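Local coordinates for putative nucleic acid-binding lipoprotein (Klebsiella pneumoniae subsp. pneumoniae MGH 78578, PDB 3F1Z), which is of unknown function but, as a putative lipoprotein with an OB-fold, may bind nucleic acids, at residues Q31-F36 with S121-L126; G49-V54 with V112-Q117; G56-I61 with V75-E80; L88-G93 with Q127-V132. One frame throughout, in Å; residues are numbered along the deposited sequence.

Contact 1: residues Q31-F36 with S121-L126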
loop_
_atom_site.group_PDB
_atom_site.type_symbol
_atom_site.label_atom_id
_atom_site.label_comp_id
_atom_site.label_asym_id
_atom_site.label_seq_id
_atom_site.Cartn_x
_atom_site.Cartn_y
_atom_site.Cartn_z
ATOM N N GLN A 31 1.731 -8.428 -9.100
ATOM C CA GLN A 31 3.143 -8.791 -8.914
ATOM C C GLN A 31 3.559 -8.796 -7.459
ATOM O O GLN A 31 4.157 -9.724 -6.996
ATOM C CB GLN A 31 4.068 -7.929 -9.752
ATOM C CG GLN A 31 3.971 -8.289 -11.197
ATOM C CD GLN A 31 4.597 -7.236 -12.138
ATOM O OE1 GLN A 31 4.595 -6.014 -11.864
ATOM N NE2 GLN A 31 5.078 -7.708 -13.263
ATOM N N PHE A 32 3.222 -7.752 -6.739
ATOM C CA PHE A 32 3.591 -7.672 -5.359
ATOM C C PHE A 32 2.895 -8.740 -4.505
ATOM O O PHE A 32 3.487 -9.253 -3.557
ATOM C CB PHE A 32 3.295 -6.285 -4.819
ATOM C CG PHE A 32 3.509 -6.181 -3.355
ATOM C CD1 PHE A 32 4.756 -6.388 -2.832
ATOM C CD2 PHE A 32 2.478 -5.894 -2.515
ATOM C CE1 PHE A 32 4.978 -6.292 -1.525
ATOM C CE2 PHE A 32 2.690 -5.816 -1.174
ATOM C CZ PHE A 32 3.948 -6.018 -0.673
ATOM N N LEU A 33 1.649 -9.063 -4.816
ATOM C CA LEU A 33 0.924 -10.068 -4.038
ATOM C C LEU A 33 1.250 -11.514 -4.402
ATOM O O LEU A 33 0.954 -12.430 -3.634
ATOM C CB LEU A 33 -0.587 -9.829 -4.082
ATOM C CG LEU A 33 -1.052 -8.514 -3.430
ATOM C CD1 LEU A 33 -2.575 -8.510 -3.409
ATOM C CD2 LEU A 33 -0.552 -8.293 -2.064
ATOM N N GLN A 34 1.893 -11.742 -5.513
ATOM C CA GLN A 34 2.173 -13.122 -5.928
ATOM C C GLN A 34 2.872 -13.983 -4.857
ATOM O O GLN A 34 2.419 -15.065 -4.557
ATOM C CB GLN A 34 2.938 -13.145 -7.255
ATOM C CG GLN A 34 3.334 -14.522 -7.781
ATOM C CD GLN A 34 2.133 -15.475 -7.984
ATOM O OE1 GLN A 34 0.989 -15.030 -8.229
ATOM N NE2 GLN A 34 2.397 -16.811 -7.884
ATOM N N PRO A 35 3.952 -13.483 -4.262
ATOM C CA PRO A 35 4.634 -14.254 -3.221
ATOM C C PRO A 35 3.762 -14.511 -1.997
ATOM O O PRO A 35 3.891 -15.552 -1.407
ATOM C CB PRO A 35 5.831 -13.356 -2.825
ATOM C CG PRO A 35 5.957 -12.404 -3.891
ATOM C CD PRO A 35 4.610 -12.184 -4.480
ATOM N N PHE A 36 2.916 -13.546 -1.626
ATOM C CA PHE A 36 2.000 -13.708 -0.484
ATOM C C PHE A 36 0.935 -14.761 -0.786
ATOM O O PHE A 36 0.421 -15.457 0.117
ATOM C CB PHE A 36 1.350 -12.362 -0.083
ATOM C CG PHE A 36 2.350 -11.339 0.464
ATOM C CD1 PHE A 36 3.061 -10.519 -0.385
ATOM C CD2 PHE A 36 2.604 -11.258 1.822
ATOM C CE1 PHE A 36 3.989 -9.632 0.121
ATOM C CE2 PHE A 36 3.523 -10.378 2.339
ATOM C CZ PHE A 36 4.231 -9.573 1.512
ATOM N N SER A 121 -3.771 -12.279 8.781
ATOM C CA SER A 121 -4.027 -11.825 7.456
ATOM C C SER A 121 -3.063 -12.528 6.508
ATOM O O SER A 121 -2.089 -13.145 6.965
ATOM C CB SER A 121 -3.838 -10.314 7.406
ATOM O OG SER A 121 -4.136 -9.927 6.110
ATOM N N THR A 122 -3.392 -12.496 5.216
ATOM C CA THR A 122 -2.542 -13.074 4.174
ATOM C C THR A 122 -2.029 -11.978 3.249
ATOM O O THR A 122 -1.121 -12.183 2.466
ATOM C CB THR A 122 -3.271 -14.121 3.357
ATOM O OG1 THR A 122 -4.378 -13.518 2.692
ATOM C CG2 THR A 122 -3.775 -15.246 4.241
ATOM N N ILE A 123 -2.599 -10.792 3.370
ATOM C CA ILE A 123 -2.184 -9.644 2.560
ATOM C C ILE A 123 -1.677 -8.549 3.477
ATOM O O ILE A 123 -2.257 -8.270 4.527
ATOM C CB ILE A 123 -3.354 -9.136 1.684
ATOM C CG1 ILE A 123 -3.747 -10.255 0.717
ATOM C CG2 ILE A 123 -2.929 -7.935 0.910
ATOM C CD1 ILE A 123 -5.096 -10.039 0.061
ATOM N N PRO A 124 -0.550 -7.973 3.126
ATOM C CA PRO A 124 -0.042 -6.877 3.938
ATOM C C PRO A 124 -0.807 -5.582 3.770
ATOM O O PRO A 124 -1.357 -5.328 2.719
ATOM C CB PRO A 124 1.371 -6.659 3.387
ATOM C CG PRO A 124 1.376 -7.202 2.091
ATOM C CD PRO A 124 0.341 -8.279 2.007
ATOM N N THR A 125 -0.869 -4.813 4.838
ATOM C CA THR A 125 -1.344 -3.442 4.805
ATOM C C THR A 125 -0.047 -2.639 4.863
ATOM O O THR A 125 0.693 -2.702 5.854
ATOM C CB THR A 125 -2.270 -3.104 5.984
ATOM O OG1 THR A 125 -3.440 -3.924 5.897
ATOM C CG2 THR A 125 -2.689 -1.640 5.896
ATOM N N LEU A 126 0.263 -1.958 3.771
ATOM C CA LEU A 126 1.478 -1.174 3.671
ATOM C C LEU A 126 1.374 0.060 4.593
ATOM O O LEU A 126 0.314 0.694 4.676
ATOM C CB LEU A 126 1.777 -0.803 2.216
ATOM C CG LEU A 126 2.168 -2.010 1.353
ATOM C CD1 LEU A 126 2.505 -1.597 -0.076
ATOM C CD2 LEU A 126 3.342 -2.724 1.969
#
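Phe-36 and Thr-122 have the nearest CA atoms, 6.5 Å apart, where helix 29-38 meets an irregular segment that becomes strand only near Thr-125; no hydrogen bond joins the two, and the contact is made by side chains. Pro-124 is the wedge. Its CD sits over the centre of the Phe-36 ring in a CH-pi contact, 3.8 Å from the centroid and 13° off the ring normal, while its CG reaches the neighbouring aromatic, 3.8 Å from Phe-32 CE2. The pyrrolidine thus fills the angle between two rings one helical turn apart. Phe-32 has CG anti to the backbone N (chi1 173°), whereas Phe-36 has CG anti to the carbonyl carbon (chi1 -66°); the two rings therefore leave the helix differently and both come to Pro-124. Phe-32 also reaches Leu-126, CZ to CD2 4.3 Å. On the flank Leu-33 sends CD2 across Ile-123 at about a right angle, 3.8 Å from CG2 of that isoleucine. Ser-121 OG donates to Ile-123 O at 3.0 Å, a bond within the loop that leads to Pro-124. Helix 29-38 thereby packs by apolar side chains against the curled sheet of the OB-fold, at the entry to strand 125-127; Phe-32 meets Tyr-47 of helix 40-47 edge-to-face and leans on Val-52 of strand 51-65, and Leu-126 continues the core to Leu-88 and Phe-90 of strand 88-93.

Contact 2: residues G49-V54 with V112-Q117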
loop_
_atom_site.group_PDB
_atom_site.type_symbol
_atom_site.label_atom_id
_atom_site.label_comp_id
_atom_site.label_asym_id
_atom_site.label_seq_id
_atom_site.Cartn_x
_atom_site.Cartn_y
_atom_site.Cartn_z
ATOM N N GLY A 49 10.351 -4.796 6.618
ATOM C CA GLY A 49 11.133 -3.565 6.632
ATOM C C GLY A 49 11.407 -2.931 5.259
ATOM O O GLY A 49 11.943 -1.845 5.206
ATOM N N LYS A 50 11.036 -3.579 4.161
ATOM C CA LYS A 50 11.348 -3.067 2.845
ATOM C C LYS A 50 10.252 -2.171 2.294
ATOM O O LYS A 50 9.084 -2.240 2.694
ATOM C CB LYS A 50 11.588 -4.220 1.884
ATOM C CG LYS A 50 12.673 -5.161 2.378
ATOM C CD LYS A 50 13.217 -6.055 1.259
ATOM C CE LYS A 50 14.242 -7.081 1.773
ATOM N NZ LYS A 50 15.109 -6.471 2.813
ATOM N N TRP A 51 10.633 -1.333 1.350
ATOM C CA TRP A 51 9.705 -0.409 0.747
ATOM C C TRP A 51 9.384 -0.899 -0.632
ATOM O O TRP A 51 10.261 -1.338 -1.330
ATOM C CB TRP A 51 10.348 0.971 0.664
ATOM C CG TRP A 51 10.622 1.591 2.012
ATOM C CD1 TRP A 51 11.751 1.417 2.775
ATOM C CD2 TRP A 51 9.774 2.483 2.741
ATOM N NE1 TRP A 51 11.651 2.160 3.933
ATOM C CE2 TRP A 51 10.446 2.815 3.939
ATOM C CE3 TRP A 51 8.510 3.018 2.506
ATOM C CZ2 TRP A 51 9.892 3.663 4.905
ATOM C CZ3 TRP A 51 7.944 3.861 3.466
ATOM C CH2 TRP A 51 8.644 4.187 4.649
ATOM N N VAL A 52 8.122 -0.823 -1.025
ATOM C CA VAL A 52 7.727 -1.203 -2.347
ATOM C C VAL A 52 6.904 -0.082 -2.966
ATOM O O VAL A 52 6.238 0.651 -2.254
ATOM C CB VAL A 52 6.981 -2.548 -2.348
ATOM C CG1 VAL A 52 7.954 -3.696 -1.891
ATOM C CG2 VAL A 52 5.733 -2.475 -1.525
ATOM N N LYS A 53 6.981 0.042 -4.290
ATOM C CA LYS A 53 6.255 1.048 -5.071
ATOM C C LYS A 53 5.244 0.282 -5.930
ATOM O O LYS A 53 5.621 -0.471 -6.853
ATOM C CB LYS A 53 7.252 1.869 -5.909
ATOM C CG LYS A 53 6.605 3.022 -6.627
ATOM C CD LYS A 53 7.589 4.058 -7.155
ATOM C CE LYS A 53 8.231 3.675 -8.434
ATOM N NZ LYS A 53 8.988 4.837 -9.019
ATOM N N VAL A 54 3.964 0.413 -5.599
ATOM C CA VAL A 54 2.896 -0.397 -6.242
ATOM C C VAL A 54 1.924 0.510 -6.977
ATOM O O VAL A 54 1.484 1.528 -6.444
ATOM C CB VAL A 54 2.132 -1.243 -5.200
ATOM C CG1 VAL A 54 1.063 -2.179 -5.872
ATOM C CG2 VAL A 54 3.093 -2.062 -4.360
ATOM N N VAL A 112 4.204 4.340 -2.616
ATOM C CA VAL A 112 5.332 3.680 -1.983
ATOM C C VAL A 112 4.899 3.407 -0.557
ATOM O O VAL A 112 4.314 4.277 0.075
ATOM C CB VAL A 112 6.564 4.558 -1.935
ATOM C CG1 VAL A 112 7.763 3.816 -1.178
ATOM C CG2 VAL A 112 6.969 4.829 -3.276
ATOM N N GLY A 113 5.190 2.220 -0.043
ATOM C CA GLY A 113 4.819 1.881 1.311
ATOM C C GLY A 113 5.789 0.880 1.850
ATOM O O GLY A 113 6.536 0.266 1.058
ATOM N N GLN A 114 5.750 0.677 3.177
ATOM C CA GLN A 114 6.673 -0.220 3.870
ATOM C C GLN A 114 5.990 -1.454 4.402
ATOM O O GLN A 114 4.894 -1.374 4.949
ATOM C CB GLN A 114 7.349 0.512 5.005
ATOM C CG GLN A 114 8.492 -0.273 5.619
ATOM C CD GLN A 114 9.220 0.484 6.715
ATOM O OE1 GLN A 114 8.602 1.237 7.477
ATOM N NE2 GLN A 114 10.522 0.273 6.814
ATOM N N VAL A 115 6.634 -2.613 4.241
ATOM C CA VAL A 115 6.080 -3.871 4.747
ATOM C C VAL A 115 6.471 -4.070 6.189
ATOM O O VAL A 115 7.652 -4.059 6.557
ATOM C CB VAL A 115 6.558 -5.098 3.950
ATOM C CG1 VAL A 115 5.953 -6.379 4.531
ATOM C CG2 VAL A 115 6.198 -4.966 2.464
ATOM N N HIS A 116 5.449 -4.159 7.024
ATOM C CA HIS A 116 5.583 -4.469 8.444
ATOM C C HIS A 116 5.092 -5.895 8.560
ATOM O O HIS A 116 4.636 -6.481 7.566
ATOM C CB HIS A 116 4.740 -3.495 9.272
ATOM C CG HIS A 116 5.354 -2.135 9.381
ATOM N ND1 HIS A 116 4.925 -1.192 10.291
ATOM C CD2 HIS A 116 6.393 -1.574 8.718
ATOM C CE1 HIS A 116 5.640 -0.088 10.146
ATOM N NE2 HIS A 116 6.560 -0.302 9.220
ATOM N N GLN A 117 5.191 -6.473 9.741
ATOM C CA GLN A 117 4.815 -7.879 9.905
ATOM C C GLN A 117 3.331 -8.107 9.538
ATOM O O GLN A 117 2.464 -7.321 9.896
ATOM C CB GLN A 117 5.131 -8.376 11.332
ATOM C CG GLN A 117 5.147 -9.924 11.444
ATOM C CD GLN A 117 6.385 -10.605 10.806
ATOM O OE1 GLN A 117 6.324 -11.163 9.694
ATOM N NE2 GLN A 117 7.505 -10.550 11.515
#
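Over one face of the Trp-51 indole lies the side chain of Gln-114, its CB 3.6 Å from the centroid of the six-membered ring and its amide stacked on the indole with the two planes only 18° apart. Extended beyond CG, with CG anti to the backbone N (chi1 -170°), the glutamine runs from CB over the six-membered ring to the amide beside CE2, CZ2 and NE1 of Trp-51. There NE2 donates to Gly-49 O at 3.0 Å in a nearly straight bond; the acceptor lies in the amide plane, but the donor stands above the plane of the Gly-49 carbonyl. OE1 of Gln-114 accepts from His-116 NE2 at 3.1 Å, with the oxygen near the imidazole plane, so both ends of the amide are held and its rotation is fixed. Beneath this stack strands 51-65 and 108-114, the first and fourth of the OB barrel, run antiparallel, crossing at 146°. Val-52 and Gly-113 form the hydrogen-bonded pair, with Val-52 N to Gly-113 O at 2.8 Å, flanked by the non-hydrogen-bonded pairs Trp-51 with Gln-114 and Lys-53 with Val-112. Beyond them, Val-115 N to Lys-50 O and Gly-49 N to Val-115 O extend the pairing. Val-52, on the other side of the sheet, faces Phe-32 of helix 29-38 and Leu-126 of strand 125-127, while strands 26-28 and 129-131 border the pair at Lys-53 and Val-112.

Contact 3: residues G56-I61 with V75-E80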
loop_
_atom_site.group_PDB
_atom_site.type_symbol
_atom_site.label_atom_id
_atom_site.label_comp_id
_atom_site.label_asym_id
_atom_site.label_seq_id
_atom_site.Cartn_x
_atom_site.Cartn_y
_atom_site.Cartn_z
ATOM N N GLY A 56 -1.738 0.820 -9.207
ATOM C CA GLY A 56 -3.064 0.168 -9.204
ATOM C C GLY A 56 -4.211 1.164 -9.238
ATOM O O GLY A 56 -4.000 2.350 -9.352
ATOM N N VAL A 57 -5.433 0.663 -9.170
ATOM C CA VAL A 57 -6.598 1.506 -9.191
ATOM C C VAL A 57 -7.153 1.557 -7.786
ATOM O O VAL A 57 -7.410 0.524 -7.172
ATOM C CB VAL A 57 -7.706 1.004 -10.165
ATOM C CG1 VAL A 57 -8.910 1.901 -10.060
ATOM C CG2 VAL A 57 -7.225 0.996 -11.597
ATOM N N ILE A 58 -7.343 2.778 -7.296
ATOM C CA ILE A 58 -7.865 3.004 -5.989
ATOM C C ILE A 58 -9.356 2.702 -6.058
ATOM O O ILE A 58 -10.050 3.227 -6.923
ATOM C CB ILE A 58 -7.627 4.447 -5.537
ATOM C CG1 ILE A 58 -6.119 4.730 -5.484
ATOM C CG2 ILE A 58 -8.271 4.702 -4.151
ATOM C CD1 ILE A 58 -5.303 3.735 -4.616
ATOM N N VAL A 59 -9.823 1.838 -5.158
ATOM C CA VAL A 59 -11.225 1.463 -5.090
ATOM C C VAL A 59 -11.895 1.852 -3.765
ATOM O O VAL A 59 -13.114 1.720 -3.625
ATOM C CB VAL A 59 -11.432 -0.052 -5.329
ATOM C CG1 VAL A 59 -11.082 -0.383 -6.773
ATOM C CG2 VAL A 59 -10.618 -0.851 -4.371
ATOM N N ASP A 60 -11.120 2.295 -2.784
ATOM C CA ASP A 60 -11.730 2.780 -1.569
ATOM C C ASP A 60 -10.734 3.636 -0.819
ATOM O O ASP A 60 -9.557 3.312 -0.748
ATOM C CB ASP A 60 -12.218 1.641 -0.691
ATOM C CG ASP A 60 -13.032 2.134 0.505
ATOM O OD1 ASP A 60 -14.181 2.594 0.274
ATOM O OD2 ASP A 60 -12.525 2.052 1.676
ATOM N N ILE A 61 -11.247 4.730 -0.259
ATOM C CA ILE A 61 -10.506 5.674 0.555
ATOM C C ILE A 61 -11.437 5.935 1.738
ATOM O O ILE A 61 -12.616 6.230 1.533
ATOM C CB ILE A 61 -10.297 6.998 -0.163
ATOM C CG1 ILE A 61 -9.470 6.800 -1.448
ATOM C CG2 ILE A 61 -9.663 7.980 0.799
ATOM C CD1 ILE A 61 -9.608 7.908 -2.456
ATOM N N VAL A 75 -6.510 3.209 2.431
ATOM C CA VAL A 75 -6.625 3.344 0.974
ATOM C C VAL A 75 -6.482 1.932 0.410
ATOM O O VAL A 75 -5.543 1.216 0.752
ATOM C CB VAL A 75 -5.553 4.248 0.424
ATOM C CG1 VAL A 75 -5.490 4.153 -1.090
ATOM C CG2 VAL A 75 -5.837 5.686 0.853
ATOM N N THR A 76 -7.465 1.507 -0.382
ATOM C CA THR A 76 -7.504 0.159 -0.930
ATOM C C THR A 76 -7.300 0.245 -2.430
ATOM O O THR A 76 -7.929 1.068 -3.099
ATOM C CB THR A 76 -8.847 -0.532 -0.658
ATOM O OG1 THR A 76 -9.148 -0.429 0.721
ATOM C CG2 THR A 76 -8.828 -2.010 -1.050
HETATM N N MSE A 77 -6.492 -0.675 -2.957
HETATM C CA MSE A 77 -6.059 -0.646 -4.347
HETATM C C MSE A 77 -6.280 -1.991 -4.990
HETATM O O MSE A 77 -5.984 -3.017 -4.365
HETATM C CB MSE A 77 -4.557 -0.318 -4.354
HETATM C CG MSE A 77 -3.957 -0.127 -5.707
HETATM SE SE MSE A 77 -2.003 -0.020 -5.676
HETATM C CE MSE A 77 -1.820 1.920 -5.441
ATOM N N ARG A 78 -6.799 -2.005 -6.223
ATOM C CA ARG A 78 -6.907 -3.265 -6.965
ATOM C C ARG A 78 -5.919 -3.266 -8.136
ATOM O O ARG A 78 -5.474 -2.200 -8.571
ATOM C CB ARG A 78 -8.307 -3.462 -7.519
ATOM C CG ARG A 78 -8.716 -2.480 -8.612
ATOM C CD ARG A 78 -9.916 -3.048 -9.369
ATOM N NE ARG A 78 -10.518 -2.094 -10.284
ATOM C CZ ARG A 78 -10.068 -1.821 -11.499
ATOM N NH1 ARG A 78 -8.978 -2.421 -11.989
ATOM N NH2 ARG A 78 -10.711 -0.921 -12.237
ATOM N N ASP A 79 -5.610 -4.450 -8.668
ATOM C CA ASP A 79 -4.746 -4.539 -9.831
ATOM C C ASP A 79 -5.336 -3.734 -11.016
ATOM O O ASP A 79 -6.520 -3.815 -11.326
ATOM C CB ASP A 79 -4.580 -5.970 -10.274
ATOM C CG ASP A 79 -3.473 -6.126 -11.310
ATOM O OD1 ASP A 79 -2.292 -6.259 -10.886
ATOM O OD2 ASP A 79 -3.797 -6.126 -12.540
ATOM N N GLU A 80 -4.488 -2.974 -11.678
ATOM C CA GLU A 80 -4.904 -2.161 -12.814
ATOM C C GLU A 80 -5.520 -2.950 -13.965
ATOM O O GLU A 80 -6.361 -2.427 -14.690
ATOM C CB GLU A 80 -3.705 -1.416 -13.372
ATOM C CG GLU A 80 -4.055 -0.426 -14.445
ATOM C CD GLU A 80 -2.981 -0.320 -15.436
ATOM O OE1 GLU A 80 -1.975 -0.958 -15.168
ATOM O OE2 GLU A 80 -3.138 0.343 -16.474
HETATM O O HOH W 1 -10.026 1.723 2.037
#
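Arg-78 has CG placed between its backbone N and carbonyl carbon (chi1 67°) and runs extended to NE, which lays the chain alongside Val-57 with both side chains pointing the same way. The guanidinium thus spreads over the valine, whose CB lies 3.9 Å beneath its centre, and NH1 donates to Asp-79 O, in the next residue, at 2.9 Å, which helps to hold the guanidinium in this orientation, the acceptor near its plane. Val-59 crosses the arginine chain at about a right angle, CG1 to Arg-78 CG 3.7 Å. The backbones form an antiparallel pair interrupted by a classic beta bulge: Val-59 and Asp-60 both face Thr-76, whose O accepts a firm bond from Val-59 N at 2.9 Å and a weak one from Asp-60 N at 3.4 Å. Beside the bulge a water 2.7 Å from Thr-76 OG1 also lies by Asp-60 OD2, too close for that leg to be certain; the carboxylate is paired with Arg-62. Ile-58, Val-75 and selenomethionine Met-77 occupy the opposite side. Ile-58 CD1 packs 3.6 Å from Val-75 CG1, and Met-77 CG lies 3.6 Å from Gly-56 CA, where the absence of a side chain lets it pass close to the backbone. Within the hairpin of strands 51-65 and 71-78, Met-77 reaches Phe-90 of strand 88-93, Ile-111 of strand 108-114 and Val-29 of helix 29-38, while Gly-56 bonds through its backbone to Ala-109.

Contact 4: residues L88-G93 with Q127-V132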
loop_
_atom_site.group_PDB
_atom_site.type_symbol
_atom_site.label_atom_id
_atom_site.label_comp_id
_atom_site.label_asym_id
_atom_site.label_seq_id
_atom_site.Cartn_x
_atom_site.Cartn_y
_atom_site.Cartn_z
ATOM N N LEU A 88 -4.954 -4.574 -2.238
ATOM C CA LEU A 88 -3.850 -4.189 -1.385
ATOM C C LEU A 88 -4.325 -2.944 -0.625
ATOM O O LEU A 88 -4.961 -2.064 -1.235
ATOM C CB LEU A 88 -2.655 -3.879 -2.256
ATOM C CG LEU A 88 -1.389 -3.364 -1.582
ATOM C CD1 LEU A 88 -0.807 -4.398 -0.640
ATOM C CD2 LEU A 88 -0.403 -2.945 -2.668
ATOM N N THR A 89 -4.046 -2.860 0.675
ATOM C CA THR A 89 -4.443 -1.697 1.443
ATOM C C THR A 89 -3.197 -1.007 1.967
ATOM O O THR A 89 -2.160 -1.651 2.155
ATOM C CB THR A 89 -5.287 -2.062 2.660
ATOM O OG1 THR A 89 -4.524 -3.025 3.443
ATOM C CG2 THR A 89 -6.658 -2.659 2.251
ATOM N N PHE A 90 -3.331 0.299 2.196
ATOM C CA PHE A 90 -2.301 1.142 2.708
ATOM C C PHE A 90 -2.864 1.901 3.895
ATOM O O PHE A 90 -3.984 2.361 3.865
ATOM C CB PHE A 90 -1.928 2.189 1.668
ATOM C CG PHE A 90 -1.370 1.632 0.406
ATOM C CD1 PHE A 90 -2.194 1.093 -0.546
ATOM C CD2 PHE A 90 -0.030 1.755 0.132
ATOM C CE1 PHE A 90 -1.699 0.598 -1.700
ATOM C CE2 PHE A 90 0.473 1.282 -1.033
ATOM C CZ PHE A 90 -0.365 0.686 -1.942
ATOM N N ASN A 91 -2.055 2.120 4.905
ATOM C CA ASN A 91 -2.519 2.778 6.120
ATOM C C ASN A 91 -1.781 4.085 6.246
ATOM O O ASN A 91 -0.576 4.090 6.523
ATOM C CB ASN A 91 -2.223 1.887 7.311
ATOM C CG ASN A 91 -2.734 2.444 8.609
ATOM O OD1 ASN A 91 -2.789 3.621 8.793
ATOM N ND2 ASN A 91 -3.127 1.567 9.520
ATOM N N PHE A 92 -2.519 5.185 6.058
ATOM C CA PHE A 92 -1.949 6.536 6.138
ATOM C C PHE A 92 -2.279 7.197 7.447
ATOM O O PHE A 92 -3.456 7.359 7.772
ATOM C CB PHE A 92 -2.528 7.446 5.053
ATOM C CG PHE A 92 -2.032 7.190 3.630
ATOM C CD1 PHE A 92 -2.639 6.252 2.821
ATOM C CD2 PHE A 92 -1.061 7.980 3.073
ATOM C CE1 PHE A 92 -2.246 6.073 1.489
ATOM C CE2 PHE A 92 -0.667 7.802 1.731
ATOM C CZ PHE A 92 -1.272 6.856 0.951
ATOM N N GLY A 93 -1.249 7.600 8.196
ATOM C CA GLY A 93 -1.434 8.345 9.453
ATOM C C GLY A 93 -2.016 9.729 9.161
ATOM O O GLY A 93 -2.017 10.210 8.007
ATOM N N GLN A 127 2.470 0.328 5.296
ATOM C CA GLN A 127 2.574 1.366 6.307
ATOM C C GLN A 127 3.439 2.527 5.828
ATOM O O GLN A 127 4.207 2.363 4.891
ATOM C CB GLN A 127 3.230 0.746 7.557
ATOM C CG GLN A 127 2.493 -0.484 8.061
ATOM C CD GLN A 127 1.085 -0.168 8.538
ATOM O OE1 GLN A 127 0.867 0.861 9.167
ATOM N NE2 GLN A 127 0.123 -1.048 8.243
ATOM N N ASN A 128 3.339 3.671 6.526
ATOM C CA ASN A 128 4.111 4.921 6.216
ATOM C C ASN A 128 4.140 5.284 4.741
ATOM O O ASN A 128 5.160 5.587 4.197
ATOM C CB ASN A 128 5.516 4.822 6.749
ATOM C CG ASN A 128 5.532 4.608 8.241
ATOM O OD1 ASN A 128 4.901 5.369 9.007
ATOM N ND2 ASN A 128 6.253 3.560 8.689
ATOM N N PRO A 129 2.987 5.250 4.094
ATOM C CA PRO A 129 3.017 5.400 2.673
ATOM C C PRO A 129 3.233 6.766 2.166
ATOM O O PRO A 129 3.013 7.737 2.888
ATOM C CB PRO A 129 1.626 4.917 2.231
ATOM C CG PRO A 129 0.924 4.526 3.435
ATOM C CD PRO A 129 1.635 5.025 4.606
ATOM N N LYS A 130 3.571 6.835 0.885
ATOM C CA LYS A 130 3.818 8.113 0.207
ATOM C C LYS A 130 3.254 8.019 -1.213
ATOM O O LYS A 130 3.615 7.106 -1.975
ATOM C CB LYS A 130 5.321 8.401 0.183
ATOM C CG LYS A 130 5.720 9.759 -0.343
ATOM C CD LYS A 130 7.281 9.814 -0.651
ATOM C CE LYS A 130 7.843 11.198 -1.066
ATOM N NZ LYS A 130 9.407 11.090 -1.224
ATOM N N VAL A 131 2.328 8.911 -1.554
ATOM C CA VAL A 131 1.778 8.888 -2.891
ATOM C C VAL A 131 2.790 9.508 -3.849
ATOM O O VAL A 131 3.231 10.621 -3.639
ATOM C CB VAL A 131 0.426 9.610 -2.990
ATOM C CG1 VAL A 131 -0.007 9.737 -4.500
ATOM C CG2 VAL A 131 -0.642 8.874 -2.151
ATOM N N VAL A 132 3.168 8.764 -4.881
ATOM C CA VAL A 132 4.173 9.197 -5.846
ATOM C C VAL A 132 3.500 9.967 -6.954
ATOM O O VAL A 132 3.856 11.113 -7.212
ATOM C CB VAL A 132 4.899 7.990 -6.454
ATOM C CG1 VAL A 132 5.884 8.450 -7.525
ATOM C CG2 VAL A 132 5.582 7.176 -5.347
HETATM O O HOH W 2 1.289 3.594 8.451
#
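Pro-129, Phe-92 and Asn-91 carry most of this contact. The proline lies over the Phe-92 ring, with CG 3.8 Å from the centroid and just 1° off the normal, a CH-pi contact set almost exactly over the centre. Its CB rests 3.7 Å from Phe-92 CZ, and the same CZ meets Val-131 CG2 at 3.8 Å, the valine crossing the phenylalanine at about a right angle. Phe-92 CG is anti to the carbonyl carbon (chi1 -74°), which carries the ring over the proline. Phe-90 and Pro-129 slide past each other in opposite directions, CB of the former 4.1 Å from CG of the latter. Asn-91 sets its CB against the amide of Gln-127 and its O 3.1 Å from Pro-129 CD. A water donates to Asn-91 O at 2.7 Å and to Gln-127 OE1 at 2.9 Å, and accepts from Asn-128 N at 2.8 Å; three polar groups around the turn are thus joined through one molecule, with no direct hydrogen bond between the segments. Bent at chi2, the Gln-127 chain also returns NE2 to Thr-125 O. At Asn-128 the chain turns a corner: strand 125-127 runs parallel to strand 88-93, but strand 129-131 crosses it at 96° and pairs antiparallel with strand 108-114. This last strand, shared between two neighbours across the corner, closes the five-stranded barrel of the OB-fold in the order 1-2-3-5-4-1.

Overall arrangement
All four contacts belong to one curled sheet and its helical cover. Contacts 2 and 3 share strand 51-65, yet their centres stand 16 Å apart on opposite sides of the chain's centre; Val-54 O and Met-77 CE touch between them. Contact 4 is joined to contacts 3 and 2 through backbone pairing: Met-77 N meets Leu-88 O at 2.7 Å towards contact 3, and Lys-130 N meets Val-112 O at 2.8 Å towards contact 2, whose centre is only 9 Å away. With the shared strand, this pairing runs round the barrel. Contact 1 adds helix 29-38. Leu-126 ties it to both contact 2, with CD1 3.6 Å from Val-52 CG2, and contact 4, with its O 2.8 Å from Asn-91 N.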